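Local coordinates for major capsid protein (Human herpesvirus 1, PDB 1NO7) that builds the capsomers of the herpes simplex virus 1 capsid as its major structural protein, of which this is the protease-resistant upper domain, at residues H274-D278 / V357-I361; Y363-P368 / A512-G516; A463-G467 / K580-V584. One frame throughout, in Å; residues are numbered along the deposited sequence.

Contact 1: H274-D278 / V357-I361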
loop_
_atom_site.group_PDB
_atom_site.type_symbol
_atom_site.label_atom_id
_atom_site.label_comp_id
_atom_site.label_asym_id
_atom_site.label_seq_id
_atom_site.Cartn_x
_atom_site.Cartn_y
_atom_site.Cartn_z
ATOM N N HIS A 274 -18.224 0.198 9.844
ATOM C CA HIS A 274 -17.374 0.163 8.637
ATOM C C HIS A 274 -15.917 -0.240 8.862
ATOM O O HIS A 274 -15.319 0.096 9.882
ATOM C CB HIS A 274 -17.377 1.507 7.923
ATOM C CG HIS A 274 -16.909 1.425 6.505
ATOM N ND1 HIS A 274 -17.756 1.596 5.430
ATOM C CD2 HIS A 274 -15.685 1.179 5.984
ATOM C CE1 HIS A 274 -17.073 1.461 4.306
ATOM N NE2 HIS A 274 -15.814 1.207 4.615
ATOM N N LEU A 275 -15.340 -0.924 7.876
ATOM C CA LEU A 275 -13.972 -1.413 7.982
ATOM C C LEU A 275 -12.882 -0.338 7.897
ATOM O O LEU A 275 -12.017 -0.271 8.776
ATOM C CB LEU A 275 -13.724 -2.510 6.930
ATOM C CG LEU A 275 -12.353 -3.203 7.006
ATOM C CD1 LEU A 275 -12.115 -3.779 8.405
ATOM C CD2 LEU A 275 -12.294 -4.307 5.961
ATOM N N MET A 276 -12.902 0.487 6.852
ATOM C CA MET A 276 -11.892 1.535 6.715
ATOM C C MET A 276 -11.825 2.354 8.022
ATOM O O MET A 276 -10.754 2.503 8.604
ATOM C CB MET A 276 -12.190 2.449 5.499
ATOM C CG MET A 276 -12.236 1.753 4.090
ATOM S SD MET A 276 -10.646 0.937 3.522
ATOM C CE MET A 276 -10.356 -0.341 4.930
ATOM N N ARG A 277 -12.958 2.850 8.513
ATOM C CA ARG A 277 -12.967 3.650 9.750
ATOM C C ARG A 277 -12.630 2.804 10.978
ATOM O O ARG A 277 -12.697 3.297 12.108
ATOM C CB ARG A 277 -14.337 4.285 9.976
ATOM C CG ARG A 277 -14.860 5.091 8.805
ATOM C CD ARG A 277 -14.452 6.563 8.851
ATOM N NE ARG A 277 -15.237 7.351 9.805
ATOM C CZ ARG A 277 -15.079 7.303 11.125
ATOM N NH1 ARG A 277 -14.144 6.499 11.649
ATOM N NH2 ARG A 277 -15.867 8.042 11.913
ATOM N N ASP A 278 -12.267 1.540 10.767
ATOM C CA ASP A 278 -11.965 0.656 11.890
ATOM C C ASP A 278 -10.493 0.582 12.274
ATOM O O ASP A 278 -9.678 -0.061 11.594
ATOM C CB ASP A 278 -12.500 -0.758 11.618
ATOM C CG ASP A 278 -12.176 -1.734 12.747
ATOM O OD1 ASP A 278 -12.237 -1.324 13.931
ATOM O OD2 ASP A 278 -11.870 -2.912 12.453
ATOM N N VAL A 357 -6.803 6.867 8.189
ATOM C CA VAL A 357 -8.021 6.448 7.498
ATOM C C VAL A 357 -7.865 6.685 6.003
ATOM O O VAL A 357 -7.753 5.728 5.218
ATOM C CB VAL A 357 -9.266 7.242 7.973
ATOM C CG1 VAL A 357 -10.430 7.020 7.008
ATOM C CG2 VAL A 357 -9.660 6.791 9.367
ATOM N N HIS A 358 -7.855 7.965 5.623
ATOM C CA HIS A 358 -7.732 8.335 4.222
ATOM C C HIS A 358 -6.700 7.489 3.515
ATOM O O HIS A 358 -6.846 7.191 2.326
ATOM C CB HIS A 358 -7.355 9.797 4.077
ATOM C CG HIS A 358 -8.342 10.720 4.694
ATOM N ND1 HIS A 358 -8.346 11.005 6.042
ATOM C CD2 HIS A 358 -9.398 11.379 4.162
ATOM C CE1 HIS A 358 -9.366 11.801 6.315
ATOM N NE2 HIS A 358 -10.020 12.042 5.192
ATOM N N HIS A 359 -5.649 7.108 4.235
ATOM C CA HIS A 359 -4.631 6.276 3.617
ATOM C C HIS A 359 -5.265 4.940 3.236
ATOM O O HIS A 359 -5.192 4.502 2.073
ATOM C CB HIS A 359 -3.452 6.085 4.570
ATOM C CG HIS A 359 -2.441 7.188 4.486
ATOM N ND1 HIS A 359 -2.797 8.520 4.470
ATOM C CD2 HIS A 359 -1.090 7.157 4.387
ATOM C CE1 HIS A 359 -1.710 9.263 4.362
ATOM N NE2 HIS A 359 -0.662 8.460 4.309
ATOM N N LYS A 360 -5.903 4.305 4.221
ATOM C CA LYS A 360 -6.567 3.034 3.991
ATOM C C LYS A 360 -7.566 3.199 2.861
ATOM O O LYS A 360 -7.637 2.364 1.963
ATOM C CB LYS A 360 -7.264 2.580 5.260
ATOM C CG LYS A 360 -6.283 2.188 6.330
ATOM C CD LYS A 360 -6.943 2.084 7.692
ATOM C CE LYS A 360 -8.103 1.102 7.681
ATOM N NZ LYS A 360 -8.732 1.074 9.036
ATOM N N ILE A 361 -8.322 4.290 2.891
ATOM C CA ILE A 361 -9.300 4.531 1.829
ATOM C C ILE A 361 -8.600 4.531 0.472
ATOM O O ILE A 361 -9.060 3.896 -0.490
ATOM C CB ILE A 361 -9.983 5.887 1.964
ATOM C CG1 ILE A 361 -10.752 5.942 3.293
ATOM C CG2 ILE A 361 -10.853 6.131 0.732
ATOM C CD1 ILE A 361 -11.771 7.105 3.418
#
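Lys360 reaches from helix 353-371 across the side chain of Met276 to the backbone of the loop that follows helix 269-273. Its CB starts against the thioether, 4.1 Å from Met276 SD. With CG anti to its own carbonyl carbon and the chain extended at chi2, the aliphatic part heads for the loop, where CD comes within 3.9 Å of Met276 O. A bend at chi3 (57°) then turns the last two atoms along the loop: CE packs on the methyl group of Met276, 3.8 Å from its CE, and NZ donates a hydrogen bond to Met276 O at 2.5 Å. The donor approaches at a C=O...N angle of 136°, tilted 25° out of the carbonyl plane. Asp278 O lies 3.0 Å from the same nitrogen, and Leu281 O, further along the loop, takes another hydrogen bond from it.

Met276 stands at the second position of a type I beta turn, Leu275 to Asp278. Its own chain is bent at chi2 and chi3 and lies across Lys360, while its CB meets Ile361 CG1 at 4.4 Å. Arg277 CD rests against Val357 CG1, 4.4 Å away. Met575 of helix 567-577 also packs on Met276, and Ala251 of helix 234-256 on Ile361, so these two helices also border the contact.

Backbone carbonyls, rather than a carboxylate, thus receive the buried amino group. The carboxylate of Asp278 stays 6.1 Å from Lys360 NZ, measured from OD2, and forms its salt bridge with Arg302. The carbonyls of Met276 and Leu281 would probably stabilise a positive charge on the lysine, and the bond to Met276 O ties the turn to the helix.

Contact 2: Y363-P368 / A512-G516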
loop_
_atom_site.group_PDB
_atom_site.type_symbol
_atom_site.label_atom_id
_atom_site.label_comp_id
_atom_site.label_asym_id
_atom_site.label_seq_id
_atom_site.Cartn_x
_atom_site.Cartn_y
_atom_site.Cartn_z
ATOM N N TYR A 363 -5.440 3.334 -0.401
ATOM C CA TYR A 363 -4.810 2.048 -0.714
ATOM C C TYR A 363 -5.738 0.865 -0.985
ATOM O O TYR A 363 -5.440 0.018 -1.852
ATOM C CB TYR A 363 -3.825 1.675 0.396
ATOM C CG TYR A 363 -2.595 2.521 0.340
ATOM C CD1 TYR A 363 -2.669 3.899 0.526
ATOM C CD2 TYR A 363 -1.367 1.968 0.001
ATOM C CE1 TYR A 363 -1.549 4.712 0.362
ATOM C CE2 TYR A 363 -0.237 2.768 -0.166
ATOM C CZ TYR A 363 -0.332 4.140 0.012
ATOM O OH TYR A 363 0.785 4.935 -0.184
ATOM N N TYR A 364 -6.851 0.812 -0.249
ATOM C CA TYR A 364 -7.822 -0.267 -0.397
ATOM C C TYR A 364 -8.938 0.042 -1.385
ATOM O O TYR A 364 -9.633 -0.860 -1.833
ATOM C CB TYR A 364 -8.414 -0.631 0.964
ATOM C CG TYR A 364 -7.436 -1.369 1.863
ATOM C CD1 TYR A 364 -7.222 -0.948 3.185
ATOM C CD2 TYR A 364 -6.744 -2.504 1.405
ATOM C CE1 TYR A 364 -6.338 -1.637 4.041
ATOM C CE2 TYR A 364 -5.859 -3.209 2.248
ATOM C CZ TYR A 364 -5.656 -2.764 3.570
ATOM O OH TYR A 364 -4.755 -3.409 4.420
ATOM N N VAL A 365 -9.122 1.303 -1.746
ATOM C CA VAL A 365 -10.172 1.606 -2.707
ATOM C C VAL A 365 -9.629 2.290 -3.954
ATOM O O VAL A 365 -9.670 1.735 -5.066
ATOM C CB VAL A 365 -11.225 2.516 -2.108
ATOM C CG1 VAL A 365 -12.345 2.736 -3.112
ATOM C CG2 VAL A 365 -11.757 1.911 -0.833
ATOM N N MET A 366 -9.135 3.509 -3.748
ATOM C CA MET A 366 -8.565 4.335 -4.804
ATOM C C MET A 366 -7.544 3.572 -5.664
ATOM O O MET A 366 -7.671 3.533 -6.897
ATOM C CB MET A 366 -7.918 5.569 -4.172
ATOM C CG MET A 366 -8.897 6.474 -3.420
ATOM S SD MET A 366 -9.739 7.716 -4.519
ATOM C CE MET A 366 -9.803 6.819 -6.114
ATOM N N VAL A 367 -6.542 2.970 -5.024
ATOM C CA VAL A 367 -5.525 2.212 -5.753
ATOM C C VAL A 367 -6.153 1.132 -6.655
ATOM O O VAL A 367 -5.988 1.149 -7.891
ATOM C CB VAL A 367 -4.543 1.507 -4.790
ATOM C CG1 VAL A 367 -3.597 0.611 -5.581
ATOM C CG2 VAL A 367 -3.773 2.528 -3.985
ATOM N N PRO A 368 -6.888 0.172 -6.042
ATOM C CA PRO A 368 -7.529 -0.906 -6.797
ATOM C C PRO A 368 -8.383 -0.284 -7.880
ATOM O O PRO A 368 -8.346 -0.713 -9.032
ATOM C CB PRO A 368 -8.385 -1.603 -5.752
ATOM C CG PRO A 368 -7.678 -1.292 -4.432
ATOM C CD PRO A 368 -7.315 0.147 -4.628
ATOM N N ALA A 512 -3.691 -9.966 -1.367
ATOM C CA ALA A 512 -4.161 -10.377 -2.689
ATOM C C ALA A 512 -4.413 -9.170 -3.583
ATOM O O ALA A 512 -4.121 -9.205 -4.779
ATOM C CB ALA A 512 -5.438 -11.203 -2.548
ATOM N N LEU A 513 -4.939 -8.097 -2.994
ATOM C CA LEU A 513 -5.255 -6.881 -3.747
ATOM C C LEU A 513 -4.066 -6.265 -4.498
ATOM O O LEU A 513 -4.229 -5.641 -5.559
ATOM C CB LEU A 513 -5.881 -5.842 -2.805
ATOM C CG LEU A 513 -7.369 -5.589 -3.074
ATOM C CD1 LEU A 513 -7.957 -4.811 -1.922
ATOM C CD2 LEU A 513 -7.532 -4.827 -4.385
ATOM N N PHE A 514 -2.872 -6.454 -3.946
ATOM C CA PHE A 514 -1.659 -5.927 -4.551
ATOM C C PHE A 514 -0.649 -7.058 -4.744
ATOM O O PHE A 514 0.130 -7.369 -3.829
ATOM C CB PHE A 514 -1.039 -4.885 -3.635
ATOM C CG PHE A 514 -2.035 -4.107 -2.817
ATOM C CD1 PHE A 514 -1.992 -4.169 -1.421
ATOM C CD2 PHE A 514 -2.934 -3.230 -3.429
ATOM C CE1 PHE A 514 -2.826 -3.349 -0.639
ATOM C CE2 PHE A 514 -3.776 -2.402 -2.653
ATOM C CZ PHE A 514 -3.718 -2.462 -1.257
ATOM N N ALA A 515 -0.646 -7.690 -5.912
ATOM C CA ALA A 515 0.307 -8.772 -6.128
ATOM C C ALA A 515 0.474 -9.136 -7.596
ATOM O O ALA A 515 0.711 -10.316 -7.922
ATOM C CB ALA A 515 -0.111 -10.009 -5.330
ATOM N N GLY A 516 0.361 -8.126 -8.465
ATOM C CA GLY A 516 0.512 -8.331 -9.898
ATOM C C GLY A 516 1.454 -9.475 -10.232
ATOM O O GLY A 516 2.577 -9.543 -9.724
#
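The ring of Phe514 presents an edge to the backbone of helix 353-371, with Tyr363 O lying in the ring plane 3.0 Å from CE2, while one face carries the CB of its neighbour Leu513, centred 3.9 Å above the plane. The contact thereby joins a long interior helix of this alpha plus beta fold to the loop between strand 505-507 and helix 517-521. Because the oxygen lies in the ring plane, it faces the slightly positive ring hydrogens, which would be electrostatically favourable. The Tyr364 ring receives Leu513 CD1 at its edge, 4.2 Å from CD2. Phe514 CZ approaches this tyrosine obliquely, 4.0 Å from the same CD2, and the two aromatic side chains cross at about a right angle.

The helix is irregular here: a wider, pi-type turn spans 363-366, and a kink follows at Pro368, whose nitrogen carries no hydrogen to donate. At Tyr364 a chi1 of -72° lays CG beside the backbone N and brings the CD2-CE2 side of the ring to Phe514 CZ. Pro284 packs on both Tyr363 and Tyr364. Val365 points away from the loop and touches helix 567-577, so the helix is covered on more than one side.

No hydrogen bond links the two segments; apart from the ring edge at Tyr363 O, the contact is apolar packing. Val367 CG1 reaches Phe514 CE2 at 4.2 Å, beside the proline. Pro368 and Leu513 meet crosswise, CD2 of the leucine touching both Pro368 CG at 3.5 Å and Pro368 CB at 3.6 Å.

Contact 3: A463-G467 / K580-V584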
loop_
_atom_site.group_PDB
_atom_site.type_symbol
_atom_site.label_atom_id
_atom_site.label_comp_id
_atom_site.label_asym_id
_atom_site.label_seq_id
_atom_site.Cartn_x
_atom_site.Cartn_y
_atom_site.Cartn_z
ATOM N N ALA A 463 -9.592 -10.761 17.281
ATOM C CA ALA A 463 -10.890 -11.405 17.203
ATOM C C ALA A 463 -11.848 -10.283 16.815
ATOM O O ALA A 463 -11.584 -9.109 17.080
ATOM C CB ALA A 463 -11.274 -11.992 18.546
ATOM N N PRO A 464 -12.967 -10.632 16.174
ATOM C CA PRO A 464 -14.017 -9.711 15.708
ATOM C C PRO A 464 -14.568 -8.706 16.742
ATOM O O PRO A 464 -14.457 -8.921 17.948
ATOM C CB PRO A 464 -15.088 -10.668 15.200
ATOM C CG PRO A 464 -14.257 -11.836 14.686
ATOM C CD PRO A 464 -13.275 -12.024 15.802
ATOM N N ASP A 465 -15.167 -7.615 16.257
ATOM C CA ASP A 465 -15.739 -6.576 17.126
ATOM C C ASP A 465 -17.111 -6.936 17.721
ATOM O O ASP A 465 -17.181 -7.583 18.769
ATOM C CB ASP A 465 -15.844 -5.238 16.372
ATOM C CG ASP A 465 -16.555 -5.363 15.022
ATOM O OD1 ASP A 465 -17.418 -4.507 14.714
ATOM O OD2 ASP A 465 -16.239 -6.305 14.264
ATOM N N ALA A 466 -18.192 -6.506 17.062
ATOM C CA ALA A 466 -19.565 -6.786 17.513
ATOM C C ALA A 466 -19.922 -8.260 17.291
ATOM O O ALA A 466 -21.037 -8.603 16.890
ATOM C CB ALA A 466 -20.554 -5.887 16.777
ATOM N N GLY A 467 -18.941 -9.116 17.555
ATOM C CA GLY A 467 -19.097 -10.546 17.416
ATOM C C GLY A 467 -18.663 -11.203 18.716
ATOM O O GLY A 467 -17.476 -11.425 18.963
ATOM N N LYS A 580 -19.494 -3.256 7.343
ATOM C CA LYS A 580 -19.482 -4.468 8.128
ATOM C C LYS A 580 -20.703 -5.344 7.844
ATOM O O LYS A 580 -21.511 -5.066 6.935
ATOM C CB LYS A 580 -19.413 -4.117 9.605
ATOM C CG LYS A 580 -18.200 -3.296 9.991
ATOM C CD LYS A 580 -17.119 -4.163 10.599
ATOM C CE LYS A 580 -16.249 -3.315 11.513
ATOM N NZ LYS A 580 -15.251 -4.146 12.234
ATOM N N ILE A 581 -20.833 -6.395 8.649
ATOM C CA ILE A 581 -21.897 -7.384 8.516
ATOM C C ILE A 581 -22.523 -7.760 9.856
ATOM O O ILE A 581 -23.543 -8.440 9.901
ATOM C CB ILE A 581 -21.318 -8.633 7.832
ATOM C CG1 ILE A 581 -22.025 -8.844 6.511
ATOM C CG2 ILE A 581 -21.383 -9.853 8.737
ATOM C CD1 ILE A 581 -21.348 -9.902 5.668
ATOM N N SER A 582 -21.908 -7.327 10.950
ATOM C CA SER A 582 -22.437 -7.614 12.277
ATOM C C SER A 582 -23.859 -7.049 12.362
ATOM O O SER A 582 -24.235 -6.150 11.587
ATOM C CB SER A 582 -21.567 -6.955 13.363
ATOM O OG SER A 582 -21.873 -5.573 13.512
ATOM N N PRO A 583 -24.667 -7.564 13.310
ATOM C CA PRO A 583 -26.042 -7.079 13.465
ATOM C C PRO A 583 -26.084 -5.543 13.553
ATOM O O PRO A 583 -26.836 -4.886 12.816
ATOM C CB PRO A 583 -26.499 -7.761 14.754
ATOM C CG PRO A 583 -25.197 -7.955 15.525
ATOM C CD PRO A 583 -24.300 -8.453 14.427
ATOM N N VAL A 584 -25.264 -4.975 14.440
ATOM C CA VAL A 584 -25.217 -3.518 14.604
ATOM C C VAL A 584 -24.981 -2.827 13.273
ATOM O O VAL A 584 -25.654 -1.851 12.933
ATOM C CB VAL A 584 -24.078 -3.083 15.506
ATOM C CG1 VAL A 584 -24.324 -1.667 15.973
ATOM C CG2 VAL A 584 -23.930 -4.056 16.658
#
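Charge pairing joins Asp465 to Lys580, whose side chains approach from opposite directions. Lys580 NZ and Asp465 OD2 form a salt bridge at 3.1 Å, with a weak hydrogen bond within it, and Asp465 OD1 is hardly farther from NZ, at 3.3 Å, so the ammonium group faces both carboxylate oxygens. The lysine chain bends at chi2 (-100°) and then runs nearly straight to the acid. Its nitrogen has a second, long and weak ion pair with Asp278. Asp465 and Ala466 are poorly ordered, so the geometry here is known only approximately.

Capping comes next: Ser582 is the N-cap of helix 583-593, and its OG accepts a hydrogen bond from the backbone N of Ala585. A chi1 of 80°, with OG between the serine's own N and carbonyl carbon, turns the hydroxyl to that nitrogen.

Packing brings the loop 463-467 over this helix start. Ala466 CB lies 3.5 Å from Ser582 OG and 3.7 Å from Ser582 CB, and it also meets Val584 CG2 at 3.8 Å. The exposed Pro583 brings its CD to 4.1 Å from Ala466 O.

Contacts 1 and 2 follow one another on helix 353-371, with centres 14 Å apart; the probable backbone hydrogen bond from Met366 N to Ile361 O and the packing of Met276 CE on Tyr364 CD1 join them directly. Contact 3 lies nearer the periphery, 25 Å from the chain centre, yet its centre is only 16 Å from that of contact 1, and Lys580 packs beside the loop 274-278. Contacts 2 and 3 do not touch, their nearest atoms being about 12 Å apart. Along the chain contact 1 closes first, whereas the segments of contacts 2 and 3 alternate. Loops distant in sequence are thus packed against helix 353-371 and, farther out, against the start of helix 583-593.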